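Local coordinates for protein putative enoyl-CoA hydratase/isomerase (Acinetobacter baumannii, PDB 3FDU) that probably acts on acyl-CoA thioesters as an enoyl-CoA hydratase or isomerase of the crotonase family, though its own substrate is not established, at residues A[5-9]-A[19-23]; A[103-107]-A[188-192]. The protein carries 4 engineered substitutions. All coordinates share one frame; numbering follows the deposited sequence.

Overall arrangement
Both contacts reach the same mixed six-stranded sheet of a crotonase-like fold. Contact 1 (5-9 with 19-23) pairs strand 7-12, an outermost strand, with strand 15-20 in the N-terminal hairpin. Contact 2 (103-107 with 188-192) packs helix 188-200 on strand 102-106. Strand 52-57 lies between strands 15-20 and 102-106 and bonds to both contacts. Their centres are 15 Å apart and their nearest atoms about 7 Å apart, so they do not touch. Along the chain contact 1 closes before contact 2 opens. One contact is therefore local at the sheet margin, while the other ties a later helix back to an inner strand.

Contact 1. Residues A[5-9]-A[19-23]. Engineered in segment 5-9: P5 (natural residue Gln), N8 (natural residue Gln).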
loop_
_atom_site.group_PDB
_atom_site.type_symbol
_atom_site.label_atom_id
_atom_site.label_comp_id
_atom_site.label_asym_id
_atom_site.label_seq_id
_atom_site.Cartn_x
_atom_site.Cartn_y
_atom_site.Cartn_z
ATOM N N PRO A 5 -2.300 29.956 -24.410
ATOM C CA PRO A 5 -3.715 29.798 -24.121
ATOM C C PRO A 5 -3.922 28.507 -23.304
ATOM O O PRO A 5 -3.036 27.677 -23.279
ATOM C CB PRO A 5 -4.327 29.637 -25.511
ATOM C CG PRO A 5 -3.199 29.015 -26.343
ATOM C CD PRO A 5 -1.942 29.619 -25.799
ATOM N N HIS A 6 -5.069 28.387 -22.631
ATOM C CA HIS A 6 -5.527 27.149 -21.973
ATOM C C HIS A 6 -4.823 26.828 -20.683
ATOM O O HIS A 6 -4.970 25.746 -20.137
ATOM C CB HIS A 6 -5.467 25.971 -22.946
ATOM C CG HIS A 6 -6.301 26.178 -24.168
ATOM N ND1 HIS A 6 -5.949 25.681 -25.408
ATOM C CD2 HIS A 6 -7.459 26.855 -24.351
ATOM C CE1 HIS A 6 -6.856 26.044 -26.302
ATOM N NE2 HIS A 6 -7.786 26.750 -25.687
ATOM N N LEU A 7 -4.073 27.787 -20.174
ATOM C CA LEU A 7 -3.374 27.609 -18.902
ATOM C C LEU A 7 -3.173 28.968 -18.240
ATOM O O LEU A 7 -2.413 29.818 -18.744
ATOM C CB LEU A 7 -2.018 26.914 -19.135
ATOM C CG LEU A 7 -1.163 26.689 -17.869
ATOM C CD1 LEU A 7 -1.907 25.892 -16.796
ATOM C CD2 LEU A 7 0.206 26.062 -18.171
ATOM N N ASN A 8 -3.867 29.198 -17.134
ATOM C CA ASN A 8 -3.786 30.470 -16.451
ATOM C C ASN A 8 -2.833 30.327 -15.260
ATOM O O ASN A 8 -2.917 29.327 -14.553
ATOM C CB ASN A 8 -5.160 30.847 -15.880
ATOM C CG ASN A 8 -6.263 30.868 -16.930
ATOM O OD1 ASN A 8 -6.077 31.404 -18.057
ATOM N ND2 ASN A 8 -7.441 30.318 -16.564
ATOM N N ALA A 9 -1.986 31.316 -14.999
ATOM C CA ALA A 9 -1.064 31.214 -13.875
ATOM C C ALA A 9 -1.253 32.424 -13.018
ATOM O O ALA A 9 -1.421 33.543 -13.538
ATOM C CB ALA A 9 0.372 31.109 -14.362
ATOM N N ALA A 19 -4.031 26.795 -13.567
ATOM C CA ALA A 19 -5.366 26.319 -13.836
ATOM C C ALA A 19 -5.576 26.037 -15.308
ATOM O O ALA A 19 -5.439 26.933 -16.155
ATOM C CB ALA A 19 -6.418 27.336 -13.293
ATOM N N ILE A 20 -5.905 24.779 -15.599
ATOM C CA ILE A 20 -6.201 24.344 -16.961
ATOM C C ILE A 20 -7.541 24.949 -17.376
ATOM O O ILE A 20 -8.567 24.831 -16.668
ATOM C CB ILE A 20 -6.185 22.787 -17.074
ATOM C CG1 ILE A 20 -4.815 22.244 -16.525
ATOM C CG2 ILE A 20 -6.341 22.356 -18.473
ATOM C CD1 ILE A 20 -4.736 20.687 -16.417
ATOM N N ASN A 21 -7.538 25.572 -18.551
ATOM C CA ASN A 21 -8.700 26.336 -18.981
ATOM C C ASN A 21 -8.995 26.063 -20.460
ATOM O O ASN A 21 -8.692 26.890 -21.338
ATOM C CB ASN A 21 -8.387 27.825 -18.773
ATOM C CG ASN A 21 -9.610 28.705 -18.900
ATOM O OD1 ASN A 21 -10.748 28.236 -18.962
ATOM N ND2 ASN A 21 -9.367 30.002 -18.958
ATOM N N ARG A 22 -9.570 24.902 -20.733
ATOM C CA ARG A 22 -9.983 24.579 -22.082
ATOM C C ARG A 22 -11.366 23.969 -22.027
ATOM O O ARG A 22 -11.525 22.792 -22.324
ATOM C CB ARG A 22 -8.971 23.592 -22.731
ATOM C CG ARG A 22 -9.106 23.509 -24.244
ATOM C CD ARG A 22 -8.356 22.317 -24.745
ATOM N NE ARG A 22 -8.579 22.095 -26.160
ATOM C CZ ARG A 22 -8.433 20.930 -26.763
ATOM N NH1 ARG A 22 -8.084 19.835 -26.073
ATOM N NH2 ARG A 22 -8.684 20.854 -28.064
ATOM N N PRO A 23 -12.367 24.759 -21.615
ATOM C CA PRO A 23 -13.734 24.238 -21.389
ATOM C C PRO A 23 -14.379 23.669 -22.630
ATOM O O PRO A 23 -15.137 22.715 -22.532
ATOM C CB PRO A 23 -14.526 25.491 -20.904
ATOM C CG PRO A 23 -13.712 26.684 -21.431
ATOM C CD PRO A 23 -12.266 26.207 -21.295
#
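H6 and R22 meet beside the N-terminal hairpin, where the R22 side chain crosses one face of the H6 imidazole. R22 CG sits over the centre of the ring, 3.7 Å from the H6 centroid and 8° off its normal. This is a CH-pi contact. P5, an engineered residue (natural Gln), lays its CB over the opposite face, so the ring is held between two aliphatic groups. R22 has CG anti to its backbone N (chi1 -164°) and runs on extended to NE. Its methylenes thus pass the ring and carry the guanidinium beyond it, at 46° to the imidazole plane. The polar ends bind other partners: H6 ND1 bonds to Y30 OH, and R22 NH1 bonds to A28 O and makes a salt bridge with D67.

The backbone beneath is antiparallel. N8 and A19 form a hydrogen-bonded pair, with N8 N to A19 O and A19 N to N8 O both 2.9 Å. L7 and I20 are the next, non-hydrogen-bonded pair. Their side chains share one sheet face, where both touch I37 of helix 31-46. L7 CD1 comes 3.7 Å from A19 O. On the other face the engineered N8 (natural Gln) brings its amide to the N21 side chain, with N8 ND2 3.5 Å from N21 CB. N21 N donates a hydrogen bond to H6 O (3.0 Å), coming from above the carbonyl plane.

The chemistry is split in two. Near-straight backbone bonds fix the hairpin register, while the imidazole is packed between R22 CG and P5 CB and the polar ends of H6 and R22 bind Y30, A28 and D67. A positive charge on R22 would probably make protonation of H6 less favourable, though the salt bridge to D67 should soften this.

Contact 2. Residues A[103-107]-A[188-192]; sequences IIAVK and AYATA
K107 lies along one face of the Y189 ring. CE stands over the ring centre, 3.6 Å from the centroid and 7° off the normal, as a CH-pi contact. NZ is 4.0 Å from the same centroid and still over the face, which makes a cation-pi pair. CD lies against Y189 CZ, so the chain tracks from the phenol end across the ring. K107 reaches this far because it is extended beyond CG. Y189 also has a cation-pi partner in R56.

A105 meets the ring differently. Its CB lies at the edge, near the ring plane, 3.6 Å from Y189 CD1. The same methyl packs on A192 CB at 3.9 Å and on A188 CB, so A188, Y189 and A192, all from the start of the helix, gather round it.

This is helix-on-sheet packing in the crotonase fold. The N-terminal part of helix 188-200 runs nearly antiparallel to inner strand 102-106, with segment axes 7.9 Å apart at 166°. Small alanines on both sides allow close backbones: the CA atoms of A105 and A188 are 5.7 Å apart. I103 extends the apolar seam along the strand, with CG2 against A192 CB.

A water bridges the polar end. It donates to A105 O at 2.8 Å and to Y189 OH at 2.9 Å, and takes a weak bond from K107 N. Y189 OH is also hydrogen-bonded to E59 O.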
loop_
_atom_site.group_PDB
_atom_site.type_symbol
_atom_site.label_atom_id
_atom_site.label_comp_id
_atom_site.label_asym_id
_atom_site.label_seq_id
_atom_site.Cartn_x
_atom_site.Cartn_y
_atom_site.Cartn_z
ATOM N N ILE A 103 -0.017 20.391 -4.887
ATOM C CA ILE A 103 -1.357 20.035 -4.501
ATOM C C ILE A 103 -2.214 20.043 -5.753
ATOM O O ILE A 103 -2.055 20.925 -6.581
ATOM C CB ILE A 103 -1.955 21.027 -3.463
ATOM C CG1 ILE A 103 -1.044 21.146 -2.212
ATOM C CG2 ILE A 103 -3.417 20.678 -3.107
ATOM C CD1 ILE A 103 -1.478 22.279 -1.271
ATOM N N ILE A 104 -3.105 19.048 -5.886
ATOM C CA ILE A 104 -4.059 18.985 -6.986
ATOM C C ILE A 104 -5.484 19.035 -6.437
ATOM O O ILE A 104 -5.824 18.402 -5.404
ATOM C CB ILE A 104 -3.823 17.750 -7.886
ATOM C CG1 ILE A 104 -2.444 17.934 -8.601
ATOM C CG2 ILE A 104 -4.996 17.607 -8.929
ATOM C CD1 ILE A 104 -2.062 16.887 -9.651
ATOM N N ALA A 105 -6.342 19.766 -7.120
ATOM C CA ALA A 105 -7.733 19.823 -6.692
ATOM C C ALA A 105 -8.619 19.347 -7.845
ATOM O O ALA A 105 -8.518 19.886 -8.924
ATOM C CB ALA A 105 -8.131 21.302 -6.284
ATOM N N VAL A 106 -9.502 18.380 -7.599
ATOM C CA VAL A 106 -10.257 17.754 -8.692
ATOM C C VAL A 106 -11.766 18.034 -8.559
ATOM O O VAL A 106 -12.332 17.831 -7.489
ATOM C CB VAL A 106 -10.034 16.202 -8.679
ATOM C CG1 VAL A 106 -10.843 15.501 -9.778
ATOM C CG2 VAL A 106 -8.549 15.913 -8.881
ATOM N N LYS A 107 -12.379 18.502 -9.638
ATOM C CA LYS A 107 -13.842 18.561 -9.812
ATOM C C LYS A 107 -14.123 17.892 -11.157
ATOM O O LYS A 107 -13.270 17.916 -12.063
ATOM C CB LYS A 107 -14.340 20.015 -9.920
ATOM C CG LYS A 107 -14.350 20.815 -8.633
ATOM C CD LYS A 107 -14.913 22.224 -8.853
ATOM C CE LYS A 107 -14.696 22.989 -7.602
ATOM N NZ LYS A 107 -15.315 24.374 -7.578
ATOM N N ALA A 188 -13.379 22.188 -3.192
ATOM C CA ALA A 188 -12.081 21.627 -3.485
ATOM C C ALA A 188 -11.055 22.702 -3.698
ATOM O O ALA A 188 -9.920 22.579 -3.187
ATOM C CB ALA A 188 -12.170 20.642 -4.702
ATOM N N TYR A 189 -11.432 23.776 -4.407
ATOM C CA TYR A 189 -10.486 24.831 -4.710
ATOM C C TYR A 189 -10.148 25.720 -3.502
ATOM O O TYR A 189 -9.008 26.097 -3.349
ATOM C CB TYR A 189 -10.935 25.709 -5.887
ATOM C CG TYR A 189 -11.196 24.914 -7.175
ATOM C CD1 TYR A 189 -10.763 23.579 -7.300
ATOM C CD2 TYR A 189 -11.808 25.521 -8.277
ATOM C CE1 TYR A 189 -10.943 22.830 -8.499
ATOM C CE2 TYR A 189 -12.025 24.793 -9.492
ATOM C CZ TYR A 189 -11.604 23.439 -9.587
ATOM O OH TYR A 189 -11.803 22.735 -10.769
ATOM N N ALA A 190 -11.131 26.082 -2.677
ATOM C CA ALA A 190 -10.822 26.824 -1.434
ATOM C C ALA A 190 -9.963 25.965 -0.514
ATOM O O ALA A 190 -9.028 26.463 0.094
ATOM C CB ALA A 190 -12.143 27.273 -0.673
ATOM N N THR A 191 -10.267 24.670 -0.398
ATOM C CA THR A 191 -9.465 23.826 0.487
ATOM C C THR A 191 -8.014 23.755 -0.000
ATOM O O THR A 191 -7.046 23.805 0.799
ATOM C CB THR A 191 -10.015 22.383 0.589
ATOM O OG1 THR A 191 -11.296 22.379 1.231
ATOM C CG2 THR A 191 -9.062 21.510 1.421
ATOM N N ALA A 192 -7.839 23.607 -1.311
ATOM C CA ALA A 192 -6.493 23.486 -1.854
ATOM C C ALA A 192 -5.701 24.789 -1.562
ATOM O O ALA A 192 -4.502 24.759 -1.266
ATOM C CB ALA A 192 -6.543 23.253 -3.311
HETATM O O HOH W 1 -10.075 20.489 -11.180
#